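Local coordinates for zinc finger (CCCH type) motif-containing protein (Toxoplasma gondii, PDB 7NJC), which probably reads N6-methyladenosine marks in mRNA through its YTH domain, the part of the longer zinc-finger protein present here, bound to methylated adenosine, at residues Q11-F16 with S52-L57; F17-N22 with S129-E134; H33-T38 with P84-P89. One frame throughout, in Å; residues are numbered along the deposited sequence.

How the contacts relate
From the N terminus, the chain first enters strand 14-21, whose early part is used by contact 1 and whose later part by contact 2. Contact 1 closes a loop through helices 24-33 and 40-52, joining 11-16 to the parallel start of strand 53-62. Contact 3 begins within that loop, at 33-38, and ends beyond it at 84-89, so contacts 1 and 3 cross. Contact 2 reaches furthest, to 129-134; it crosses contact 1, while its span encloses contact 3 entirely. Contacts 1 and 2 meet on the central mixed sheet, and contacts 2 and 3 converge on the methylated adenosine, tying nucleotide pocket to sheet.

Contact 1 (Q11-F16 with S52-L57); sequences QSTKRF and STDHVL. With TOE (2-[2-(2-methoxy-ethoxy)-ethoxy]-ethoxyl), chain C.
Leu57, Ser52 and Arg15 carry most of this parallel strand pairing, which sets strand 14-16 beside strand 55-57 in the central sheet of the YTH domain. In the regular part the backbones are firmly laced: Leu57 N gives a nearly straight bond (178°) to Arg15 O at 2.8 Å, and Arg15 N returns one to His55 O at 3.0 Å. Leu57 lies side by side with Phe16, and its CD2 methyl lies 4.2 Å from the centroid of the aromatic ring. A branched aliphatic residue suits this spot because one methyl can make an off-centre CH-pi contact with the ring while CD1 meets the bound polyether.

Arg15 leaves the other face of the sheet and crosses Thr53 at about a right angle, its CD lying 3.4 Å from Thr53 OG1. The bend at chi3 (66°) turns the guanidinium so that NH1 can donate to a water at 3.1 Å, which also bonds Ser12 OG and donates to Thr53 OG1, while NE forms a salt bridge with Glu134. Thr53 OG1 is also bonded to Ala49 O. A long cationic chain thus packs its methylenes across Thr53 and still finds polar partners at its end.

Ser52 lies beyond the corner turned at Thr13 and Asp54, where the pairing carries on. Its carbonyl O accepts from Ser12 N at 3.2 Å, and Gln11 folds alongside it, NE2 lying 3.4 Å from Ser52 CB. The small Ser52 hydroxyl turns back to the carbonyls of Asn48 and Ala49, tying the strand entry to the last turn of helix 40-52. On the Leu57 side, Lys14 runs out extended beyond CG, its CG passing obliquely by His55 CB, and its ammonium is wrapped by four ether-chain oxygens, with NZ 2.8 Å from OC'.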
loop_
_atom_site.group_PDB
_atom_site.type_symbol
_atom_site.label_atom_id
_atom_site.label_comp_id
_atom_site.label_asym_id
_atom_site.label_seq_id
_atom_site.Cartn_x
_atom_site.Cartn_y
_atom_site.Cartn_z
ATOM N N GLN A 11 -6.263 7.843 -17.525
ATOM C CA GLN A 11 -5.187 8.716 -17.078
ATOM C C GLN A 11 -5.714 9.666 -16.007
ATOM O O GLN A 11 -6.845 10.155 -16.108
ATOM C CB GLN A 11 -4.655 9.528 -18.261
ATOM C CG GLN A 11 -4.303 8.688 -19.479
ATOM C CD GLN A 11 -2.844 8.271 -19.504
ATOM O OE1 GLN A 11 -1.957 9.061 -19.175
ATOM N NE2 GLN A 11 -2.588 7.028 -19.903
ATOM N N SER A 12 -4.903 9.930 -14.984
ATOM C CA SER A 12 -5.347 10.772 -13.873
ATOM C C SER A 12 -4.147 11.300 -13.082
ATOM O O SER A 12 -2.988 10.974 -13.362
ATOM C CB SER A 12 -6.352 10.037 -12.980
ATOM O OG SER A 12 -5.784 8.852 -12.468
ATOM N N THR A 13 -4.442 12.169 -12.108
ATOM C CA THR A 13 -3.412 12.813 -11.297
ATOM C C THR A 13 -2.990 11.968 -10.096
ATOM O O THR A 13 -1.795 11.737 -9.890
ATOM C CB THR A 13 -3.853 14.222 -10.878
ATOM O OG1 THR A 13 -4.018 15.033 -12.051
ATOM C CG2 THR A 13 -2.804 14.867 -9.980
ATOM N N LYS A 14 -3.941 11.481 -9.301
ATOM C CA LYS A 14 -3.589 10.652 -8.155
ATOM C C LYS A 14 -4.551 9.483 -8.047
ATOM O O LYS A 14 -5.770 9.652 -8.172
ATOM C CB LYS A 14 -3.629 11.407 -6.817
ATOM C CG LYS A 14 -2.642 12.541 -6.676
ATOM C CD LYS A 14 -2.554 12.967 -5.219
ATOM C CE LYS A 14 -1.732 14.229 -5.071
ATOM N NZ LYS A 14 -1.577 14.610 -3.644
ATOM N N ARG A 15 -3.997 8.300 -7.781
ATOM C CA ARG A 15 -4.784 7.108 -7.503
ATOM C C ARG A 15 -4.251 6.461 -6.238
ATOM O O ARG A 15 -3.077 6.627 -5.888
ATOM C CB ARG A 15 -4.748 6.133 -8.675
ATOM C CG ARG A 15 -5.559 6.671 -9.852
ATOM C CD ARG A 15 -5.432 5.808 -11.095
ATOM N NE ARG A 15 -6.027 4.485 -10.935
ATOM C CZ ARG A 15 -5.987 3.551 -11.876
ATOM N NH1 ARG A 15 -5.389 3.810 -13.034
ATOM N NH2 ARG A 15 -6.537 2.364 -11.660
ATOM N N PHE A 16 -5.129 5.736 -5.554
ATOM C CA PHE A 16 -4.858 5.256 -4.203
ATOM C C PHE A 16 -5.249 3.793 -4.103
ATOM O O PHE A 16 -6.389 3.436 -4.420
ATOM C CB PHE A 16 -5.683 6.050 -3.175
ATOM C CG PHE A 16 -5.458 7.545 -3.217
ATOM C CD1 PHE A 16 -6.127 8.354 -4.139
ATOM C CD2 PHE A 16 -4.591 8.142 -2.314
ATOM C CE1 PHE A 16 -5.921 9.724 -4.160
ATOM C CE2 PHE A 16 -4.379 9.508 -2.335
ATOM C CZ PHE A 16 -5.044 10.304 -3.253
ATOM N N SER A 52 0.195 5.654 -16.103
ATOM C CA SER A 52 -0.927 6.485 -16.524
ATOM C C SER A 52 -1.353 7.515 -15.487
ATOM O O SER A 52 -2.353 8.215 -15.705
ATOM C CB SER A 52 -2.139 5.603 -16.849
ATOM O OG SER A 52 -2.536 4.861 -15.704
ATOM N N THR A 53 -0.640 7.627 -14.367
ATOM C CA THR A 53 -1.056 8.470 -13.259
ATOM C C THR A 53 0.145 9.247 -12.743
ATOM O O THR A 53 1.247 8.700 -12.652
ATOM C CB THR A 53 -1.614 7.593 -12.129
ATOM O OG1 THR A 53 -2.502 6.613 -12.681
ATOM C CG2 THR A 53 -2.357 8.435 -11.112
ATOM N N ASP A 54 -0.068 10.516 -12.384
ATOM C CA ASP A 54 1.041 11.308 -11.850
ATOM C C ASP A 54 1.579 10.705 -10.557
ATOM O O ASP A 54 2.793 10.702 -10.324
ATOM C CB ASP A 54 0.599 12.743 -11.576
ATOM C CG ASP A 54 0.389 13.547 -12.835
ATOM O OD1 ASP A 54 0.754 13.065 -13.932
ATOM O OD2 ASP A 54 -0.143 14.671 -12.721
ATOM N N HIS A 55 0.690 10.214 -9.694
ATOM C CA HIS A 55 1.075 9.702 -8.381
ATOM C C HIS A 55 0.223 8.492 -8.049
ATOM O O HIS A 55 -1.005 8.605 -7.980
ATOM C CB HIS A 55 0.854 10.765 -7.296
ATOM C CG HIS A 55 1.674 12.000 -7.494
ATOM N ND1 HIS A 55 1.146 13.185 -7.961
ATOM C CD2 HIS A 55 2.998 12.221 -7.321
ATOM C CE1 HIS A 55 2.107 14.089 -8.046
ATOM N NE2 HIS A 55 3.240 13.527 -7.668
ATOM N N VAL A 56 0.870 7.355 -7.792
ATOM C CA VAL A 56 0.196 6.158 -7.300
ATOM C C VAL A 56 0.549 6.028 -5.826
ATOM O O VAL A 56 1.719 5.835 -5.476
ATOM C CB VAL A 56 0.593 4.907 -8.098
ATOM C CG1 VAL A 56 -0.043 3.662 -7.480
ATOM C CG2 VAL A 56 0.152 5.057 -9.552
ATOM N N LEU A 57 -0.451 6.166 -4.962
ATOM C CA LEU A 57 -0.250 6.090 -3.521
ATOM C C LEU A 57 -0.667 4.714 -3.012
ATOM O O LEU A 57 -1.699 4.167 -3.422
ATOM C CB LEU A 57 -1.049 7.170 -2.784
ATOM C CG LEU A 57 -0.592 8.621 -2.938
ATOM C CD1 LEU A 57 0.928 8.722 -2.882
ATOM C CD2 LEU A 57 -1.156 9.225 -4.221
HETATM O "O2'" TOE C . -4.183 14.795 -1.713
HETATM C "CA'" TOE C . -3.559 14.715 -0.460
HETATM C "CB'" TOE C . -2.908 13.341 -0.316
HETATM O "OC'" TOE C . -1.789 13.278 -1.156
HETATM C "CD'" TOE C . -0.995 12.142 -0.965
HETATM C "CE'" TOE C . 0.469 12.464 -1.264
HETATM O "OF'" TOE C . 0.614 12.766 -2.621
HETATM C "CG'" TOE C . 1.927 12.652 -3.093
HETATM C "CH'" TOE C . 2.455 14.026 -3.507
HETATM O "OI'" TOE C . 1.492 14.707 -4.255
HETATM C "CK'" TOE C . 1.896 15.984 -4.666
HETATM O O HOH W 1 -4.874 6.641 -14.265
#

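Contact 2 (F17-N22 with S129-E134); sequences FIIKSN and SRDGTE. With 6MD (N-methyladenosine), chain D; nucleotides of chain B.
Ile18 faces both Gly132 and Thr133, which makes this edge of the YTH-domain sheet a G1 beta bulge, built on a type II turn from Arg130 to Thr133. The tight part lies here. Ile18 N donates almost straight to Thr133 O at 2.8 Å, and Gly132 N gives a more bent bond back to Ile18 O at 2.7 Å. Glycine suits the turn because its backbone has positive phi (85°). Thr133 stiffens it further, as its hydroxyl and its backbone N both donate to Arg130 O from the same face of that carbonyl. Packing is close as well: Ile18 CD1 presses on Ser129, 3.5 Å from its CB, tighter than usual for carbons. Next along the strand, Glu134 crosses the Phe17 ring obliquely, laying its CG over one face, 4.2 Å from the centroid, while its carboxylate goes on to Arg15.

Asp131, within the turn, ties it to Lys20. With CG anti to the backbone N (chi1 -176°), OD1 reaches Lys20 N at 2.9 Å, met on its anti side and 26° out of the carboxylate plane; OD2 is held by Thr38 and Asn42.

The open side belongs to Arg130, exposed and pointing away from the strand, its CG skimming the ribose of the cytidine in chain B. Asp131 N donates to OP2 of that cytidine at 2.8 Å. Lys20 starts toward the turn, then bends at chi2 and chi3 so that NZ leads away to the phosphate of the adenosine in chain B, 3.0 Å from OP1. A long, bendable side chain suits this place, for Ser61 and a water shared with Ser129 O also hold the ammonium. Beyond it, the exposed Asn22 meets the methylated nucleoside, its backbone N bonding to N3 at 3.1 Å.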
loop_
_atom_site.group_PDB
_atom_site.type_symbol
_atom_site.label_atom_id
_atom_site.label_comp_id
_atom_site.label_asym_id
_atom_site.label_seq_id
_atom_site.Cartn_x
_atom_site.Cartn_y
_atom_site.Cartn_z
ATOM N N PHE A 17 -4.322 2.955 -3.625
ATOM C CA PHE A 17 -4.548 1.521 -3.502
ATOM C C PHE A 17 -4.212 1.058 -2.098
ATOM O O PHE A 17 -3.220 1.496 -1.509
ATOM C CB PHE A 17 -3.682 0.748 -4.487
ATOM C CG PHE A 17 -3.982 1.069 -5.924
ATOM C CD1 PHE A 17 -3.370 2.152 -6.548
ATOM C CD2 PHE A 17 -4.898 0.307 -6.639
ATOM C CE1 PHE A 17 -3.654 2.465 -7.881
ATOM C CE2 PHE A 17 -5.180 0.602 -7.962
ATOM C CZ PHE A 17 -4.562 1.692 -8.580
ATOM N N ILE A 18 -5.025 0.153 -1.576
ATOM C CA ILE A 18 -4.746 -0.480 -0.298
ATOM C C ILE A 18 -3.835 -1.669 -0.550
ATOM O O ILE A 18 -4.075 -2.468 -1.467
ATOM C CB ILE A 18 -6.047 -0.901 0.398
ATOM C CG1 ILE A 18 -6.834 0.361 0.777
ATOM C CG2 ILE A 18 -5.741 -1.715 1.649
ATOM C CD1 ILE A 18 -8.208 0.097 1.277
ATOM N N ILE A 19 -2.758 -1.750 0.227
ATOM C CA ILE A 19 -1.794 -2.841 0.168
ATOM C C ILE A 19 -1.926 -3.634 1.458
ATOM O O ILE A 19 -1.900 -3.053 2.551
ATOM C CB ILE A 19 -0.363 -2.298 0.009
ATOM C CG1 ILE A 19 -0.193 -1.623 -1.359
ATOM C CG2 ILE A 19 0.676 -3.409 0.287
ATOM C CD1 ILE A 19 -0.383 -2.554 -2.567
ATOM N N LYS A 20 -2.075 -4.953 1.337
ATOM C CA LYS A 20 -2.134 -5.839 2.490
ATOM C C LYS A 20 -0.871 -6.689 2.536
ATOM O O LYS A 20 -0.334 -7.078 1.495
ATOM C CB LYS A 20 -3.361 -6.756 2.422
ATOM C CG LYS A 20 -4.705 -6.027 2.375
ATOM C CD LYS A 20 -5.004 -5.203 3.621
ATOM C CE LYS A 20 -5.132 -6.082 4.857
ATOM N NZ LYS A 20 -5.788 -5.354 5.987
ATOM N N SER A 21 -0.388 -6.963 3.744
ATOM C CA SER A 21 0.767 -7.830 3.931
ATOM C C SER A 21 0.404 -8.890 4.950
ATOM O O SER A 21 -0.131 -8.565 6.010
ATOM C CB SER A 21 1.969 -7.044 4.456
ATOM O OG SER A 21 3.079 -7.918 4.620
ATOM N N ASN A 22 0.706 -10.154 4.648
ATOM C CA ASN A 22 0.418 -11.191 5.631
ATOM C C ASN A 22 1.509 -11.343 6.689
ATOM O O ASN A 22 1.343 -12.142 7.615
ATOM C CB ASN A 22 0.075 -12.530 4.959
ATOM C CG ASN A 22 1.128 -12.983 3.966
ATOM O OD1 ASN A 22 2.322 -12.714 4.130
ATOM N ND2 ASN A 22 0.687 -13.686 2.922
ATOM N N SER A 129 -10.988 -4.555 2.857
ATOM C CA SER A 129 -10.286 -4.411 1.593
ATOM C C SER A 129 -9.219 -5.482 1.445
ATOM O O SER A 129 -8.404 -5.693 2.346
ATOM C CB SER A 129 -9.610 -3.048 1.540
ATOM O OG SER A 129 -10.560 -1.996 1.580
ATOM N N ARG A 130 -9.205 -6.129 0.285
ATOM C CA ARG A 130 -8.150 -7.061 -0.059
ATOM C C ARG A 130 -6.967 -6.298 -0.646
ATOM O O ARG A 130 -7.059 -5.116 -0.988
ATOM C CB ARG A 130 -8.666 -8.105 -1.058
ATOM C CG ARG A 130 -9.765 -9.017 -0.500
ATOM C CD ARG A 130 -10.159 -10.130 -1.475
ATOM N NE ARG A 130 -10.798 -9.620 -2.685
ATOM C CZ ARG A 130 -10.257 -9.668 -3.899
ATOM N NH1 ARG A 130 -9.058 -10.207 -4.073
ATOM N NH2 ARG A 130 -10.918 -9.179 -4.940
ATOM N N ASP A 131 -5.843 -6.993 -0.764
ATOM C CA ASP A 131 -4.645 -6.405 -1.357
ATOM C C ASP A 131 -4.949 -5.876 -2.759
ATOM O O ASP A 131 -5.554 -6.568 -3.585
ATOM C CB ASP A 131 -3.571 -7.491 -1.438
ATOM C CG ASP A 131 -2.239 -6.969 -1.946
ATOM O OD1 ASP A 131 -1.778 -5.929 -1.427
ATOM O OD2 ASP A 131 -1.643 -7.620 -2.840
ATOM N N GLY A 132 -4.517 -4.640 -3.031
ATOM C CA GLY A 132 -4.716 -4.023 -4.330
ATOM C C GLY A 132 -6.048 -3.328 -4.532
ATOM O O GLY A 132 -6.311 -2.852 -5.643
ATOM N N THR A 133 -6.888 -3.240 -3.500
ATOM C CA THR A 133 -8.179 -2.565 -3.625
ATOM C C THR A 133 -7.975 -1.076 -3.878
ATOM O O THR A 133 -7.278 -0.407 -3.118
ATOM C CB THR A 133 -8.970 -2.744 -2.327
ATOM O OG1 THR A 133 -9.280 -4.129 -2.128
ATOM C CG2 THR A 133 -10.269 -1.920 -2.359
ATOM N N GLU A 134 -8.585 -0.549 -4.931
ATOM C CA GLU A 134 -8.530 0.891 -5.181
ATOM C C GLU A 134 -9.609 1.604 -4.369
ATOM O O GLU A 134 -10.706 1.071 -4.169
ATOM C CB GLU A 134 -8.695 1.215 -6.667
ATOM C CG GLU A 134 -8.251 2.644 -6.983
ATOM C CD GLU A 134 -8.056 2.937 -8.464
ATOM O OE1 GLU A 134 -8.191 2.020 -9.301
ATOM O OE2 GLU A 134 -7.768 4.107 -8.788
HETATM O "O5'" 6MD D . -2.813 -14.094 -1.057
HETATM C "C5'" 6MD D . -3.191 -12.727 -0.878
HETATM C "C4'" 6MD D . -2.479 -12.129 0.310
HETATM O "O4'" 6MD D . -1.102 -11.866 -0.016
HETATM C "C3'" 6MD D . -2.969 -10.828 0.840
HETATM O "O3'" 6MD D . -4.199 -10.768 1.476
HETATM C "C2'" 6MD D . -1.803 -10.232 1.510
HETATM O "O2'" 6MD D . -1.814 -9.803 2.827
HETATM C "C1'" 6MD D . -0.596 -10.927 0.916
HETATM N N9 6MD D . 0.436 -10.136 0.243
HETATM C C8 6MD D . 0.352 -9.613 -0.903
HETATM N N7 6MD D . 1.583 -9.089 -1.186
HETATM C C5 6MD D . 2.405 -9.384 -0.115
HETATM C C6 6MD D . 3.778 -9.147 0.258
HETATM N N6 6MD D . 4.710 -8.400 -0.628
HETATM N N1 6MD D . 4.243 -9.604 1.416
HETATM C C2 6MD D . 3.435 -10.290 2.263
HETATM N N3 6MD D . 2.142 -10.522 1.953
HETATM C C4 6MD D . 1.600 -10.100 0.787
HETATM C CZ 6MD D . 6.087 -8.358 -0.270
ATOM P P C B 4 -5.637 -10.453 0.991
ATOM O OP1 C B 4 -6.449 -11.677 1.269
ATOM O OP2 C B 4 -5.603 -9.799 -0.338
ATOM O "O5'" C B 4 -6.025 -9.312 2.024
ATOM C "C5'" C B 4 -6.463 -9.619 3.330
ATOM C "C4'" C B 4 -7.760 -8.916 3.612
ATOM O "O4'" C B 4 -8.782 -9.410 2.719
ATOM C "C3'" C B 4 -8.327 -9.108 5.003
ATOM O "O3'" C B 4 -7.751 -8.155 5.884
ATOM C "C2'" C B 4 -9.826 -8.905 4.795
ATOM O "O2'" C B 4 -10.118 -7.518 4.792
ATOM C "C1'" C B 4 -10.029 -9.420 3.365
ATOM N N1 C B 4 -10.580 -10.788 3.255
ATOM C C2 C B 4 -11.904 -11.052 3.619
ATOM O O2 C B 4 -12.603 -10.138 4.096
ATOM N N3 C B 4 -12.380 -12.311 3.461
ATOM C C4 C B 4 -11.610 -13.273 2.941
ATOM N N4 C B 4 -12.136 -14.494 2.810
ATOM C C5 C B 4 -10.267 -13.025 2.539
ATOM C C6 C B 4 -9.806 -11.777 2.701
ATOM P P A B 5 -7.404 -8.512 7.407
ATOM O OP1 A B 5 -6.685 -7.345 7.979
ATOM O OP2 A B 5 -6.768 -9.859 7.426
ATOM O "O5'" A B 5 -8.830 -8.692 8.105
ATOM C "C5'" A B 5 -9.791 -7.639 8.171
ATOM C "C4'" A B 5 -11.140 -8.149 8.637
ATOM O "O4'" A B 5 -11.560 -9.238 7.767
ATOM C "C3'" A B 5 -11.178 -8.709 10.057
ATOM O "O3'" A B 5 -12.477 -8.496 10.620
ATOM C "C2'" A B 5 -10.959 -10.201 9.829
ATOM O "O2'" A B 5 -11.432 -11.031 10.866
ATOM C "C1'" A B 5 -11.717 -10.430 8.522
ATOM N N9 A B 5 -11.190 -11.537 7.716
ATOM C C8 A B 5 -9.891 -11.685 7.292
ATOM N N7 A B 5 -9.675 -12.760 6.572
ATOM C C5 A B 5 -10.921 -13.368 6.511
ATOM C C6 A B 5 -11.353 -14.552 5.888
ATOM N N6 A B 5 -10.547 -15.357 5.188
ATOM N N1 A B 5 -12.657 -14.885 6.011
ATOM C C2 A B 5 -13.462 -14.073 6.714
ATOM N N3 A B 5 -13.172 -12.936 7.345
ATOM C C4 A B 5 -11.868 -12.628 7.204
HETATM O O HOH W 2 -8.299 -4.628 4.976
#

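Contact 3 (H33-T38 with P84-P89); sequences HGVWAT and PGIWGP. With 6MD (N-methyladenosine), chain D.
Trp36 and Trp87 meet across this contact as two walls of the YTH aromatic cage, which holds N-methyladenosine. Their six-membered rings meet obliquely, with planes at 72° and centroids 5.4 Å apart. Flat, broad indoles suit the task: Trp36 lays one face under the nucleoside, with N6 3.4 Å from Trp36 CZ2, and Trp87 receives the methyl carbon CZ over the centre of its ring, 3.6 Å from CD2. The other face of Trp87 is backed by Ile86 CG2.

Apolar contacts frame the cage. Val35 CG1 slides past Trp87 CH2 at 4.0 Å, and the small Ala37 CB lets the indole come close, lying 3.6 Å from Trp87 NE1. Farther out, Ile86 CD1 touches His33 CD2.

The polar contact here is made by the backbone: nucleoside N6 donates to Ala37 O at 2.7 Å with its single remaining hydrogen, while Asn26 bonds the nucleoside through its side chain.

A type I turn from Gly85 to Gly88 presents Trp87, whose NE1 bonds Asn97. Around it, helix 24-33 flanks the turn through Thr29 and Asn26, while strand 35-36, the sheet's edge, pairs with strand 98-109 and rests Trp36 against Ile19 and Ser21 of strand 14-21.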
loop_
_atom_site.group_PDB
_atom_site.type_symbol
_atom_site.label_atom_id
_atom_site.label_comp_id
_atom_site.label_asym_id
_atom_site.label_seq_id
_atom_site.Cartn_x
_atom_site.Cartn_y
_atom_site.Cartn_z
ATOM N N HIS A 33 14.222 -0.626 3.061
ATOM C CA HIS A 33 14.842 -0.667 1.745
ATOM C C HIS A 33 14.061 0.051 0.654
ATOM O O HIS A 33 14.562 0.155 -0.475
ATOM C CB HIS A 33 15.156 -2.118 1.351
ATOM C CG HIS A 33 16.102 -2.780 2.299
ATOM N ND1 HIS A 33 17.453 -2.502 2.317
ATOM C CD2 HIS A 33 15.886 -3.670 3.295
ATOM C CE1 HIS A 33 18.031 -3.206 3.274
ATOM N NE2 HIS A 33 17.102 -3.923 3.883
ATOM N N GLY A 34 12.879 0.581 0.958
ATOM C CA GLY A 34 12.120 1.318 -0.033
ATOM C C GLY A 34 11.666 0.469 -1.203
ATOM O O GLY A 34 11.846 0.841 -2.368
ATOM N N VAL A 35 11.029 -0.662 -0.901
ATOM C CA VAL A 35 10.726 -1.668 -1.912
ATOM C C VAL A 35 9.419 -2.358 -1.546
ATOM O O VAL A 35 9.076 -2.496 -0.367
ATOM C CB VAL A 35 11.900 -2.674 -2.034
ATOM C CG1 VAL A 35 12.113 -3.430 -0.729
ATOM C CG2 VAL A 35 11.687 -3.637 -3.201
ATOM N N TRP A 36 8.682 -2.780 -2.576
ATOM C CA TRP A 36 7.502 -3.612 -2.382
ATOM C C TRP A 36 7.378 -4.564 -3.566
ATOM O O TRP A 36 8.070 -4.424 -4.579
ATOM C CB TRP A 36 6.229 -2.762 -2.184
ATOM C CG TRP A 36 5.087 -3.571 -1.671
ATOM C CD1 TRP A 36 3.921 -3.871 -2.325
ATOM C CD2 TRP A 36 5.019 -4.228 -0.402
ATOM N NE1 TRP A 36 3.121 -4.668 -1.530
ATOM C CE2 TRP A 36 3.768 -4.894 -0.341
ATOM C CE3 TRP A 36 5.883 -4.300 0.701
ATOM C CZ2 TRP A 36 3.370 -5.639 0.771
ATOM C CZ3 TRP A 36 5.490 -5.036 1.800
ATOM C CH2 TRP A 36 4.239 -5.693 1.833
ATOM N N ALA A 37 6.528 -5.574 -3.406
ATOM C CA ALA A 37 6.101 -6.431 -4.501
ATOM C C ALA A 37 4.721 -6.952 -4.146
ATOM O O ALA A 37 4.378 -7.066 -2.970
ATOM C CB ALA A 37 7.042 -7.627 -4.719
ATOM N N THR A 38 3.931 -7.265 -5.166
ATOM C CA THR A 38 2.571 -7.726 -4.954
ATOM C C THR A 38 2.321 -8.945 -5.833
ATOM O O THR A 38 3.213 -9.403 -6.554
ATOM C CB THR A 38 1.578 -6.570 -5.163
ATOM O OG1 THR A 38 0.261 -6.978 -4.782
ATOM C CG2 THR A 38 1.587 -6.083 -6.610
ATOM N N PRO A 84 16.626 -8.697 -5.809
ATOM C CA PRO A 84 16.061 -10.015 -6.136
ATOM C C PRO A 84 16.015 -10.926 -4.918
ATOM O O PRO A 84 17.028 -11.150 -4.255
ATOM C CB PRO A 84 17.033 -10.566 -7.185
ATOM C CG PRO A 84 17.760 -9.401 -7.715
ATOM C CD PRO A 84 17.830 -8.395 -6.602
ATOM N N GLY A 85 14.821 -11.445 -4.622
ATOM C CA GLY A 85 14.639 -12.441 -3.580
ATOM C C GLY A 85 14.623 -11.911 -2.164
ATOM O O GLY A 85 14.684 -12.712 -1.222
ATOM N N ILE A 86 14.507 -10.593 -1.984
ATOM C CA ILE A 86 14.628 -9.988 -0.659
ATOM C C ILE A 86 13.575 -10.515 0.318
ATOM O O ILE A 86 13.815 -10.563 1.530
ATOM C CB ILE A 86 14.598 -8.450 -0.782
ATOM C CG1 ILE A 86 15.055 -7.799 0.523
ATOM C CG2 ILE A 86 13.194 -7.960 -1.184
ATOM C CD1 ILE A 86 15.233 -6.301 0.411
ATOM N N TRP A 87 12.407 -10.932 -0.183
ATOM C CA TRP A 87 11.331 -11.407 0.685
ATOM C C TRP A 87 11.490 -12.863 1.091
ATOM O O TRP A 87 10.700 -13.347 1.909
ATOM C CB TRP A 87 9.976 -11.282 -0.014
ATOM C CG TRP A 87 9.801 -9.990 -0.727
ATOM C CD1 TRP A 87 9.817 -9.799 -2.071
ATOM C CD2 TRP A 87 9.631 -8.698 -0.136
ATOM N NE1 TRP A 87 9.649 -8.470 -2.363
ATOM C CE2 TRP A 87 9.542 -7.768 -1.192
ATOM C CE3 TRP A 87 9.543 -8.236 1.181
ATOM C CZ2 TRP A 87 9.359 -6.403 -0.973
ATOM C CZ3 TRP A 87 9.362 -6.876 1.396
ATOM C CH2 TRP A 87 9.277 -5.977 0.319
ATOM N N GLY A 88 12.472 -13.571 0.539
ATOM C CA GLY A 88 12.558 -14.998 0.728
ATOM C C GLY A 88 11.781 -15.730 -0.346
ATOM O O GLY A 88 11.438 -15.163 -1.389
ATOM N N PRO A 89 11.475 -17.005 -0.100
ATOM C CA PRO A 89 10.822 -17.825 -1.133
ATOM C C PRO A 89 9.487 -17.288 -1.637
ATOM O O PRO A 89 9.102 -17.628 -2.764
ATOM C CB PRO A 89 10.659 -19.185 -0.445
ATOM C CG PRO A 89 11.784 -19.217 0.547
ATOM C CD PRO A 89 11.896 -17.809 1.060
HETATM O "O5'" 6MD D . -2.813 -14.094 -1.057
HETATM C "C5'" 6MD D . -3.191 -12.727 -0.878
HETATM C "C4'" 6MD D . -2.479 -12.129 0.310
HETATM O "O4'" 6MD D . -1.102 -11.866 -0.016
HETATM C "C3'" 6MD D . -2.969 -10.828 0.840
HETATM O "O3'" 6MD D . -4.199 -10.768 1.476
HETATM C "C2'" 6MD D . -1.803 -10.232 1.510
HETATM O "O2'" 6MD D . -1.814 -9.803 2.827
HETATM C "C1'" 6MD D . -0.596 -10.927 0.916
HETATM N N9 6MD D . 0.436 -10.136 0.243
HETATM C C8 6MD D . 0.352 -9.613 -0.903
HETATM N N7 6MD D . 1.583 -9.089 -1.186
HETATM C C5 6MD D . 2.405 -9.384 -0.115
HETATM C C6 6MD D . 3.778 -9.147 0.258
HETATM N N6 6MD D . 4.710 -8.400 -0.628
HETATM N N1 6MD D . 4.243 -9.604 1.416
HETATM C C2 6MD D . 3.435 -10.290 2.263
HETATM N N3 6MD D . 2.142 -10.522 1.953
HETATM C C4 6MD D . 1.600 -10.100 0.787
HETATM C CZ 6MD D . 6.087 -8.358 -0.270
#